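Local coordinates for type IV pilus biogenesis protein PilB (Streptococcus sanguinis, PDB 7B7P), which serves as a bimodular minor pilin of type IV pili with a direct role in adhesion, joining a pilin module to a metal-binding von Willebrand factor A-like module, at residues G43-L48 with Q74-S79; G56-A59 with V64-Y67; Q157-I162 with Q418-V423; S213-G218 with M266-S271. All coordinates share one frame; numbering follows the deposited sequence.

Contacts 1 and 2 lie in the N-terminal pilin module, their centres about 9 Å apart, and share the sheet that contains strands 53-57, 64-67 and 79-80. Hairpin contact 2 falls, in sequence, between the two loops that contact 1 brings together, and Tyr67 packs beside Lys45, Leu48 and Trp76. Contact 3, its centre about 23 Å from that of contact 1, lies where the chain enters the von Willebrand factor A-like module, probably the adhesive one, and helix 402-424 packs on it. Both segments of contact 4 fall between those of contact 3; its centre is about 45 Å from that of contact 2, and strands 162-169 and 212-219 connect it to contact 3.

Contact 1 (G43-L48 with Q74-S79); sequences GSKQGL and QDWDVS
Lys45 NZ reaches Asp75 OD2 at 2.8 Å, a salt bridge that takes the syn lone pair of the carboxylate, on the side of its other oxygen. The two side chains meet at about a right angle. Asp75 has CG anti to its own backbone N (chi1 -163°), which swings the carboxylate to the ammonium even though its CB does not face the other loop. The lysine chain bends at chi3 (-95°), and on the way to the charge Lys45 CD passes Trp76 CE3 at 3.8 Å, approaching the indole obliquely and running in the opposite direction to the tryptophan side chain. Leu48 supplies the apolar half of the contact. Leu48 CB lies over one face of the six-membered ring of Trp76, 3.7 Å from the centroid and 24° off the normal, a CH-pi contact, while Leu48 CD2 sits 3.8 Å above the plane of the indole, over its centre. Leu48 O also comes close to Trp76 CH2, at 3.3 Å. Indole NE1 is bonded to the carbonyl O of Trp52, which together with the leucine on its face should limit the freedom of the ring; Trp69 and Tyr67 pack against it as well. Leu48 N bonds to Lys45 O at 3.3 Å, closing a type II beta turn with Gly47 in its third position, so both residues that touch the tryptophan project from the two ends of one turn. The arrangement is a loop-to-loop packing in the pilin module, a type II turn laid against an indole and tied by a surface salt bridge.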
loop_
_atom_site.group_PDB
_atom_site.type_symbol
_atom_site.label_atom_id
_atom_site.label_comp_id
_atom_site.label_asym_id
_atom_site.label_seq_id
_atom_site.Cartn_x
_atom_site.Cartn_y
_atom_site.Cartn_z
ATOM N N GLY A 43 -30.900 -2.379 -0.437
ATOM C CA GLY A 43 -32.077 -1.737 -0.998
ATOM C C GLY A 43 -31.955 -0.254 -0.725
ATOM O O GLY A 43 -30.838 0.270 -0.725
ATOM N N SER A 44 -33.071 0.441 -0.518
ATOM C CA SER A 44 -33.031 1.687 0.243
ATOM C C SER A 44 -32.114 2.794 -0.289
ATOM O O SER A 44 -31.614 2.735 -1.416
ATOM C CB SER A 44 -32.614 1.339 1.676
ATOM O OG SER A 44 -31.844 2.371 2.266
ATOM N N LYS A 45 -31.926 3.831 0.531
ATOM C CA LYS A 45 -30.802 4.749 0.429
ATOM C C LYS A 45 -30.078 4.878 1.761
ATOM O O LYS A 45 -29.104 5.636 1.859
ATOM C CB LYS A 45 -31.260 6.130 -0.058
ATOM C CG LYS A 45 -32.029 6.121 -1.356
ATOM C CD LYS A 45 -32.220 7.540 -1.876
ATOM C CE LYS A 45 -33.561 8.109 -1.444
ATOM N NZ LYS A 45 -33.650 9.576 -1.669
ATOM N N GLN A 46 -30.533 4.153 2.786
ATOM C CA GLN A 46 -29.886 4.123 4.098
ATOM C C GLN A 46 -28.596 3.321 4.002
ATOM O O GLN A 46 -28.609 2.089 3.985
ATOM C CB GLN A 46 -30.811 3.524 5.158
ATOM C CG GLN A 46 -32.196 4.163 5.284
ATOM C CD GLN A 46 -33.171 3.316 6.104
ATOM O OE1 GLN A 46 -33.373 2.127 5.829
ATOM N NE2 GLN A 46 -33.773 3.927 7.123
ATOM N N GLY A 47 -27.472 4.023 3.969
ATOM C CA GLY A 47 -26.180 3.373 3.947
ATOM C C GLY A 47 -25.388 3.844 2.752
ATOM O O GLY A 47 -24.154 3.761 2.735
ATOM N N LEU A 48 -26.096 4.356 1.749
ATOM C CA LEU A 48 -25.448 4.778 0.519
ATOM C C LEU A 48 -24.434 5.878 0.812
ATOM O O LEU A 48 -24.759 6.894 1.433
ATOM C CB LEU A 48 -26.492 5.251 -0.496
ATOM C CG LEU A 48 -27.017 4.241 -1.530
ATOM C CD1 LEU A 48 -27.270 2.878 -0.894
ATOM C CD2 LEU A 48 -28.278 4.752 -2.223
ATOM N N GLN A 74 -27.896 16.831 -4.571
ATOM C CA GLN A 74 -27.139 16.060 -3.580
ATOM C C GLN A 74 -27.993 14.948 -2.968
ATOM O O GLN A 74 -28.150 14.835 -1.748
ATOM C CB GLN A 74 -26.556 16.978 -2.500
ATOM C CG GLN A 74 -25.371 17.819 -2.971
ATOM C CD GLN A 74 -24.033 17.264 -2.521
ATOM O OE1 GLN A 74 -23.909 16.739 -1.412
ATOM N NE2 GLN A 74 -23.019 17.385 -3.375
ATOM N N ASP A 75 -28.537 14.115 -3.850
ATOM C CA ASP A 75 -29.331 12.958 -3.453
ATOM C C ASP A 75 -29.270 11.928 -4.584
ATOM O O ASP A 75 -28.430 12.030 -5.485
ATOM C CB ASP A 75 -30.767 13.388 -3.104
ATOM C CG ASP A 75 -31.512 12.335 -2.308
ATOM O OD1 ASP A 75 -30.998 11.921 -1.246
ATOM O OD2 ASP A 75 -32.605 11.916 -2.747
ATOM N N TRP A 76 -30.166 10.938 -4.539
ATOM C CA TRP A 76 -30.203 9.861 -5.516
ATOM C C TRP A 76 -31.538 9.847 -6.248
ATOM O O TRP A 76 -32.597 10.084 -5.651
ATOM C CB TRP A 76 -29.934 8.507 -4.843
ATOM C CG TRP A 76 -28.509 8.383 -4.407
ATOM C CD1 TRP A 76 -27.419 8.191 -5.209
ATOM C CD2 TRP A 76 -28.007 8.494 -3.071
ATOM N NE1 TRP A 76 -26.274 8.155 -4.452
ATOM C CE2 TRP A 76 -26.608 8.339 -3.135
ATOM C CE3 TRP A 76 -28.604 8.704 -1.826
ATOM C CZ2 TRP A 76 -25.799 8.384 -2.002
ATOM C CZ3 TRP A 76 -27.801 8.748 -0.706
ATOM C CH2 TRP A 76 -26.414 8.595 -0.802
ATOM N N ASP A 77 -31.465 9.569 -7.553
ATOM C CA ASP A 77 -32.624 9.556 -8.445
ATOM C C ASP A 77 -33.069 8.111 -8.653
ATOM O O ASP A 77 -32.810 7.495 -9.686
ATOM C CB ASP A 77 -32.276 10.239 -9.766
ATOM C CG ASP A 77 -31.776 11.654 -9.567
ATOM O OD1 ASP A 77 -32.128 12.263 -8.537
ATOM O OD2 ASP A 77 -31.024 12.154 -10.431
ATOM N N VAL A 78 -33.763 7.579 -7.644
ATOM C CA VAL A 78 -34.239 6.197 -7.622
ATOM C C VAL A 78 -35.103 5.903 -8.849
ATOM O O VAL A 78 -36.219 6.417 -8.978
ATOM C CB VAL A 78 -34.995 5.898 -6.305
ATOM C CG1 VAL A 78 -36.010 7.000 -5.963
ATOM C CG2 VAL A 78 -35.681 4.541 -6.367
ATOM N N SER A 79 -34.586 5.074 -9.761
ATOM C CA SER A 79 -35.289 4.659 -10.969
ATOM C C SER A 79 -35.118 3.161 -11.176
ATOM O O SER A 79 -34.015 2.632 -11.004
ATOM C CB SER A 79 -34.768 5.408 -12.201
ATOM O OG SER A 79 -35.218 4.788 -13.393
#

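Contact 2 (G56-A59 with V64-Y67); sequences GLSA and VMNY
A beta hairpin made of strands 53-57 and 64-67 holds this contact, close to its turn. Gly56 and Met65 form an antiparallel hydrogen-bonded pair: Gly56 N donates to Met65 O at 3.0 Å, and Met65 N donates to Gly56 O, also at 3.0 Å. Next along, Leu57 and Val64 are a non-hydrogen-bonded pair, and their side chains share one face of the sheet. The leucine CG stands anti to its carbonyl carbon (chi1 -81°), from where Leu57 CD2 turns across to Val64 CG2 at 3.4 Å, a tight methyl contact, and also lies 3.7 Å from Val64 CA. The Met65 side chain leaves from the other face; the modelled position of its end, near Ser58, is doubtful. At Ser58 the strand has given way to the turn, and Ser58 OG accepts bonds from the backbone N of Lys62 and of Lys63, tying the turn together. Outside the hairpin, Val64 packs on Ser19 and Val23 of helix 9-27 and Leu57 on Leu91, while strand 64-67 continues the sheet by backbone bonds to Ser79 and Leu81.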
loop_
_atom_site.group_PDB
_atom_site.type_symbol
_atom_site.label_atom_id
_atom_site.label_comp_id
_atom_site.label_asym_id
_atom_site.label_seq_id
_atom_site.Cartn_x
_atom_site.Cartn_y
_atom_site.Cartn_z
ATOM N N GLY A 56 -28.680 -2.175 -7.815
ATOM C CA GLY A 56 -28.920 -3.331 -6.977
ATOM C C GLY A 56 -30.404 -3.566 -6.842
ATOM O O GLY A 56 -31.230 -2.746 -7.259
ATOM N N LEU A 57 -30.731 -4.706 -6.245
ATOM C CA LEU A 57 -32.119 -5.101 -6.088
ATOM C C LEU A 57 -32.813 -4.288 -4.997
ATOM O O LEU A 57 -32.184 -3.724 -4.092
ATOM C CB LEU A 57 -32.217 -6.584 -5.753
ATOM C CG LEU A 57 -32.119 -7.531 -6.945
ATOM C CD1 LEU A 57 -32.832 -8.834 -6.618
ATOM C CD2 LEU A 57 -32.693 -6.874 -8.189
ATOM N N SER A 58 -34.141 -4.258 -5.090
ATOM C CA SER A 58 -34.985 -3.605 -4.104
ATOM C C SER A 58 -34.879 -4.297 -2.750
ATOM O O SER A 58 -34.274 -5.366 -2.596
ATOM C CB SER A 58 -36.451 -3.609 -4.553
ATOM O OG SER A 58 -36.940 -4.917 -4.806
ATOM N N ALA A 59 -35.484 -3.657 -1.750
ATOM C CA ALA A 59 -35.699 -4.315 -0.473
ATOM C C ALA A 59 -36.579 -5.542 -0.661
ATOM O O ALA A 59 -36.211 -6.656 -0.271
ATOM C CB ALA A 59 -36.317 -3.327 0.519
ATOM N N VAL A 64 -34.983 -4.371 -10.163
ATOM C CA VAL A 64 -33.596 -3.945 -10.333
ATOM C C VAL A 64 -33.605 -2.430 -10.430
ATOM O O VAL A 64 -34.220 -1.871 -11.344
ATOM C CB VAL A 64 -32.952 -4.554 -11.589
ATOM C CG1 VAL A 64 -31.554 -3.949 -11.805
ATOM C CG2 VAL A 64 -32.896 -6.073 -11.512
ATOM N N MET A 65 -32.917 -1.756 -9.507
ATOM C CA MET A 65 -32.966 -0.302 -9.492
ATOM C C MET A 65 -31.587 0.329 -9.538
ATOM O O MET A 65 -30.553 -0.311 -9.334
ATOM C CB MET A 65 -33.755 0.226 -8.294
ATOM C CG MET A 65 -35.226 0.299 -8.668
ATOM S SD MET A 65 -36.346 -0.116 -7.358
ATOM C CE MET A 65 -35.513 -1.586 -6.815
ATOM N N ASN A 66 -31.621 1.627 -9.809
ATOM C CA ASN A 66 -30.455 2.407 -10.192
ATOM C C ASN A 66 -30.542 3.737 -9.448
ATOM O O ASN A 66 -31.322 4.612 -9.835
ATOM C CB ASN A 66 -30.443 2.595 -11.702
ATOM C CG ASN A 66 -29.281 3.416 -12.181
ATOM O OD1 ASN A 66 -28.218 3.432 -11.563
ATOM N ND2 ASN A 66 -29.466 4.094 -13.307
ATOM N N TYR A 67 -29.760 3.878 -8.374
ATOM C CA TYR A 67 -29.697 5.115 -7.592
ATOM C C TYR A 67 -28.553 5.957 -8.139
ATOM O O TYR A 67 -27.384 5.668 -7.882
ATOM C CB TYR A 67 -29.489 4.816 -6.113
ATOM C CG TYR A 67 -30.399 3.756 -5.550
ATOM C CD1 TYR A 67 -30.121 2.409 -5.733
ATOM C CD2 TYR A 67 -31.536 4.100 -4.828
ATOM C CE1 TYR A 67 -30.947 1.433 -5.220
ATOM C CE2 TYR A 67 -32.370 3.130 -4.305
ATOM C CZ TYR A 67 -32.066 1.796 -4.501
ATOM O OH TYR A 67 -32.884 0.813 -3.988
#

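Contact 3 (Q157-I162 with Q418-V423); sequences QGQMNI and QDLWFV
Apolar contacts converge on one side chain, Leu420 of helix 402-424. Its CG stands anti to the backbone N (chi1 -173°), directing the isobutyl group at the incoming loop. Leu420 CD1 meets Ile162 CD1 at 3.7 Å and Met160 CB, more loosely, at 4.2 Å. Ile162 CD1 also comes to 3.9 Å from Leu420 CD2, so the isoleucine tip faces the fork between the two methyls. One polar side chain, Gln159, touches the same leucine without bonding to it, crossing it at about a right angle with Gln159 NE2 3.3 Å from Leu420 CD2. NE2 donates to the carbonyl O of Ile209, a bond that probably holds the amide against the methyl. No hydrogen bond links the two segments, leaving van der Waals packing to carry the contact. On the flanks, Asp419, next to the leucine, forms a salt bridge with Arg364 and a hydrogen bond with Tyr278 OH. The last helix thus packs on the loop that leads into strand 162-169 and on its first residue, Ile162, with Leu276 of the neighbouring strand touching both Ile162 and Leu420, consistent with the alpha/beta build of a von Willebrand factor A-like fold.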
loop_
_atom_site.group_PDB
_atom_site.type_symbol
_atom_site.label_atom_id
_atom_site.label_comp_id
_atom_site.label_asym_id
_atom_site.label_seq_id
_atom_site.Cartn_x
_atom_site.Cartn_y
_atom_site.Cartn_z
ATOM N N GLN A 157 -13.300 13.965 -7.416
ATOM C CA GLN A 157 -12.611 15.259 -7.430
ATOM C C GLN A 157 -12.350 15.671 -5.979
ATOM O O GLN A 157 -13.273 15.977 -5.219
ATOM C CB GLN A 157 -13.407 16.304 -8.225
ATOM C CG GLN A 157 -14.724 16.878 -7.621
ATOM C CD GLN A 157 -15.897 15.886 -7.548
ATOM O OE1 GLN A 157 -15.768 14.780 -7.018
ATOM N NE2 GLN A 157 -17.051 16.295 -8.077
ATOM N N GLY A 158 -11.079 15.652 -5.592
ATOM C CA GLY A 158 -10.712 15.880 -4.208
ATOM C C GLY A 158 -10.432 14.603 -3.440
ATOM O O GLY A 158 -11.172 14.253 -2.512
ATOM N N GLN A 159 -9.368 13.894 -3.811
ATOM C CA GLN A 159 -9.008 12.676 -3.103
ATOM C C GLN A 159 -8.289 13.020 -1.794
ATOM O O GLN A 159 -8.099 14.188 -1.433
ATOM C CB GLN A 159 -8.153 11.773 -3.995
ATOM C CG GLN A 159 -6.706 12.254 -4.192
ATOM C CD GLN A 159 -6.161 11.968 -5.591
ATOM O OE1 GLN A 159 -6.900 12.026 -6.576
ATOM N NE2 GLN A 159 -4.864 11.667 -5.680
ATOM N N MET A 160 -7.883 11.980 -1.071
ATOM C CA MET A 160 -7.174 12.151 0.181
ATOM C C MET A 160 -5.718 12.536 -0.077
ATOM O O MET A 160 -5.194 12.406 -1.191
ATOM C CB MET A 160 -7.272 10.875 1.005
ATOM C CG MET A 160 -8.675 10.608 1.529
ATOM S SD MET A 160 -9.742 12.072 1.675
ATOM C CE MET A 160 -10.585 12.099 0.086
ATOM N N ASN A 161 -5.070 13.051 0.961
ATOM C CA ASN A 161 -3.644 13.317 0.890
ATOM C C ASN A 161 -2.869 12.076 1.317
ATOM O O ASN A 161 -3.343 11.267 2.121
ATOM C CB ASN A 161 -3.266 14.516 1.759
ATOM C CG ASN A 161 -4.177 15.702 1.520
ATOM O OD1 ASN A 161 -4.151 16.303 0.447
ATOM N ND2 ASN A 161 -5.000 16.037 2.515
ATOM N N ILE A 162 -1.678 11.922 0.748
ATOM C CA ILE A 162 -0.840 10.755 0.984
ATOM C C ILE A 162 0.570 11.226 1.305
ATOM O O ILE A 162 1.150 12.025 0.561
ATOM C CB ILE A 162 -0.821 9.815 -0.236
ATOM C CG1 ILE A 162 -2.190 9.158 -0.439
ATOM C CG2 ILE A 162 0.282 8.787 -0.091
ATOM C CD1 ILE A 162 -2.328 8.434 -1.790
ATOM N N GLN A 418 -3.939 1.935 -5.292
ATOM C CA GLN A 418 -5.112 1.115 -5.023
ATOM C C GLN A 418 -5.670 1.297 -3.614
ATOM O O GLN A 418 -6.888 1.186 -3.421
ATOM C CB GLN A 418 -4.784 -0.351 -5.279
ATOM C CG GLN A 418 -4.998 -0.739 -6.743
ATOM C CD GLN A 418 -5.836 -2.004 -6.899
ATOM O OE1 GLN A 418 -6.209 -2.652 -5.907
ATOM N NE2 GLN A 418 -6.170 -2.340 -8.145
ATOM N N ASP A 419 -4.819 1.537 -2.611
ATOM C CA ASP A 419 -5.340 1.977 -1.318
ATOM C C ASP A 419 -6.124 3.272 -1.467
ATOM O O ASP A 419 -7.206 3.422 -0.889
ATOM C CB ASP A 419 -4.205 2.175 -0.314
ATOM C CG ASP A 419 -3.455 0.890 -0.004
ATOM O OD1 ASP A 419 -4.050 -0.213 -0.104
ATOM O OD2 ASP A 419 -2.258 1.005 0.350
ATOM N N LEU A 420 -5.585 4.216 -2.244
ATOM C CA LEU A 420 -6.258 5.487 -2.486
ATOM C C LEU A 420 -7.639 5.276 -3.098
ATOM O O LEU A 420 -8.641 5.803 -2.598
ATOM C CB LEU A 420 -5.391 6.357 -3.396
ATOM C CG LEU A 420 -5.915 7.777 -3.596
ATOM C CD1 LEU A 420 -5.949 8.529 -2.267
ATOM C CD2 LEU A 420 -5.066 8.507 -4.597
ATOM N N TRP A 421 -7.706 4.512 -4.193
ATOM C CA TRP A 421 -8.993 4.177 -4.795
ATOM C C TRP A 421 -9.920 3.514 -3.789
ATOM O O TRP A 421 -11.100 3.865 -3.688
ATOM C CB TRP A 421 -8.776 3.271 -6.011
ATOM C CG TRP A 421 -8.551 4.072 -7.227
ATOM C CD1 TRP A 421 -7.368 4.258 -7.901
ATOM C CD2 TRP A 421 -9.528 4.859 -7.900
ATOM N NE1 TRP A 421 -7.560 5.111 -8.966
ATOM C CE2 TRP A 421 -8.880 5.493 -8.986
ATOM C CE3 TRP A 421 -10.899 5.088 -7.698
ATOM C CZ2 TRP A 421 -9.561 6.337 -9.864
ATOM C CZ3 TRP A 421 -11.571 5.929 -8.570
ATOM C CH2 TRP A 421 -10.903 6.543 -9.640
ATOM N N PHE A 422 -9.391 2.576 -3.010
ATOM C CA PHE A 422 -10.237 1.782 -2.130
ATOM C C PHE A 422 -10.817 2.607 -0.991
ATOM O O PHE A 422 -11.902 2.285 -0.488
ATOM C CB PHE A 422 -9.433 0.617 -1.574
ATOM C CG PHE A 422 -10.177 -0.664 -1.550
ATOM C CD1 PHE A 422 -11.061 -0.939 -0.525
ATOM C CD2 PHE A 422 -9.988 -1.605 -2.555
ATOM C CE1 PHE A 422 -11.759 -2.142 -0.499
ATOM C CE2 PHE A 422 -10.677 -2.810 -2.540
ATOM C CZ PHE A 422 -11.565 -3.081 -1.511
ATOM N N VAL A 423 -10.114 3.654 -0.562
ATOM C CA VAL A 423 -10.572 4.431 0.586
ATOM C C VAL A 423 -11.479 5.584 0.155
ATOM O O VAL A 423 -12.400 5.955 0.892
ATOM C CB VAL A 423 -9.370 4.924 1.418
ATOM C CG1 VAL A 423 -8.680 6.143 0.757
ATOM C CG2 VAL A 423 -9.804 5.225 2.853
#

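Contact 4 (S213-G218 with M266-S271); sequences SVNLVG and MISLQS
Asn215 and Ser268 adopt the same kind of first torsion, with Asn215 CG (chi1 74°) and Ser268 OG each set between its own backbone N and carbonyl carbon, and these rotations turn the amide and the hydroxyl toward each other. Asn215 ND2 donates to Ser268 OG at 3.0 Å. The bond is bent, 142° at the hydrogen, and the oxygen stands 24° out of the amide plane. Ser268 CB follows at 3.6 Å from Asn215 ND2; the rest of the two segments stays apart, with CA atoms of Asn215 and Ser268 8.5 Å from each other, so the link is a single polar bridge from strand 212-219 to helix 258-270. Each end has further partners. The amide oxygen of Asn215 bonds to Ser165 OG on the adjacent strand 162-169, and its ND2 also donates to the carbonyl O of Gln228. The serine hydroxyl bonds back to the carbonyl O of Gly265, within its own helix, and more weakly to that of Tyr264. Where the helix finishes, Ser271 OG bonds to Ser268 O at 3.1 Å, so the serine at the contact also receives a side-chain bond on its backbone. In this helix-on-sheet layer of the von Willebrand factor A-like module, the buried polar atoms of the amide are satisfied by a set of directional bonds that should fix its orientation and make the helix-on-strand packing more specific than apolar contact alone would.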
loop_
_atom_site.group_PDB
_atom_site.type_symbol
_atom_site.label_atom_id
_atom_site.label_comp_id
_atom_site.label_asym_id
_atom_site.label_seq_id
_atom_site.Cartn_x
_atom_site.Cartn_y
_atom_site.Cartn_z
ATOM N N SER A 213 2.798 13.613 -0.939
ATOM C CA SER A 213 4.051 14.233 -0.543
ATOM C C SER A 213 5.010 13.200 0.035
ATOM O O SER A 213 4.613 12.135 0.509
ATOM C CB SER A 213 3.822 15.381 0.453
ATOM O OG SER A 213 2.737 15.096 1.298
ATOM N N VAL A 214 6.292 13.526 -0.046
ATOM C CA VAL A 214 7.362 12.601 0.283
ATOM C C VAL A 214 8.436 13.358 1.058
ATOM O O VAL A 214 8.583 14.576 0.924
ATOM C CB VAL A 214 7.950 11.954 -0.998
ATOM C CG1 VAL A 214 6.843 11.442 -1.922
ATOM C CG2 VAL A 214 8.799 12.953 -1.754
ATOM N N ASN A 215 9.179 12.629 1.894
ATOM C CA ASN A 215 10.431 13.129 2.450
ATOM C C ASN A 215 11.442 11.997 2.380
ATOM O O ASN A 215 11.115 10.872 1.992
ATOM C CB ASN A 215 10.266 13.677 3.879
ATOM C CG ASN A 215 10.094 12.578 4.925
ATOM O OD1 ASN A 215 9.703 11.451 4.596
ATOM N ND2 ASN A 215 10.402 12.899 6.199
ATOM N N LEU A 216 12.674 12.282 2.773
ATOM C CA LEU A 216 13.769 11.345 2.596
ATOM C C LEU A 216 14.552 11.232 3.896
ATOM O O LEU A 216 15.047 12.240 4.410
ATOM C CB LEU A 216 14.680 11.794 1.447
ATOM C CG LEU A 216 15.744 10.762 1.063
ATOM C CD1 LEU A 216 15.093 9.412 0.715
ATOM C CD2 LEU A 216 16.636 11.267 -0.083
ATOM N N VAL A 217 14.667 10.009 4.416
ATOM C CA VAL A 217 15.472 9.701 5.592
ATOM C C VAL A 217 16.591 8.763 5.162
ATOM O O VAL A 217 16.346 7.762 4.475
ATOM C CB VAL A 217 14.634 9.058 6.719
ATOM C CG1 VAL A 217 15.539 8.537 7.869
ATOM C CG2 VAL A 217 13.580 10.018 7.246
ATOM N N GLY A 218 17.809 9.078 5.568
ATOM C CA GLY A 218 18.926 8.172 5.424
ATOM C C GLY A 218 19.261 7.573 6.779
ATOM O O GLY A 218 18.997 8.165 7.816
ATOM N N MET A 266 8.962 7.461 10.936
ATOM C CA MET A 266 7.614 7.422 11.503
ATOM C C MET A 266 7.251 8.718 12.225
ATOM O O MET A 266 6.090 9.152 12.172
ATOM C CB MET A 266 7.460 6.228 12.450
ATOM C CG MET A 266 7.538 4.882 11.742
ATOM S SD MET A 266 7.076 3.527 12.820
ATOM C CE MET A 266 6.593 2.266 11.609
ATOM N N ILE A 267 8.195 9.335 12.944
ATOM C CA ILE A 267 7.796 10.553 13.649
ATOM C C ILE A 267 7.536 11.678 12.659
ATOM O O ILE A 267 6.585 12.448 12.824
ATOM C CB ILE A 267 8.803 10.974 14.741
ATOM C CG1 ILE A 267 8.189 12.104 15.579
ATOM C CG2 ILE A 267 10.100 11.459 14.176
ATOM C CD1 ILE A 267 8.834 12.284 16.952
ATOM N N SER A 268 8.333 11.771 11.587
ATOM C CA SER A 268 8.028 12.779 10.566
ATOM C C SER A 268 6.674 12.512 9.904
ATOM O O SER A 268 5.967 13.454 9.546
ATOM C CB SER A 268 9.143 12.848 9.524
ATOM O OG SER A 268 9.144 11.722 8.667
ATOM N N LEU A 269 6.271 11.248 9.786
ATOM C CA LEU A 269 4.950 10.945 9.243
ATOM C C LEU A 269 3.841 11.332 10.222
ATOM O O LEU A 269 2.744 11.746 9.808
ATOM C CB LEU A 269 4.856 9.457 8.895
ATOM C CG LEU A 269 5.478 8.961 7.592
ATOM C CD1 LEU A 269 5.312 7.444 7.545
ATOM C CD2 LEU A 269 4.826 9.623 6.354
ATOM N N GLN A 270 4.096 11.193 11.526
ATOM C CA GLN A 270 3.085 11.576 12.502
ATOM C C GLN A 270 2.711 13.050 12.380
ATOM O O GLN A 270 1.563 13.423 12.648
ATOM C CB GLN A 270 3.565 11.268 13.921
ATOM C CG GLN A 270 3.610 9.792 14.289
ATOM C CD GLN A 270 2.284 9.066 14.104
ATOM O OE1 GLN A 270 2.264 7.849 13.888
ATOM N NE2 GLN A 270 1.176 9.787 14.230
ATOM N N SER A 271 3.640 13.888 11.948
ATOM C CA SER A 271 3.409 15.317 11.867
ATOM C C SER A 271 2.847 15.751 10.523
ATOM O O SER A 271 2.706 16.950 10.295
ATOM C CB SER A 271 4.708 16.066 12.148
ATOM O OG SER A 271 5.446 16.215 10.949
#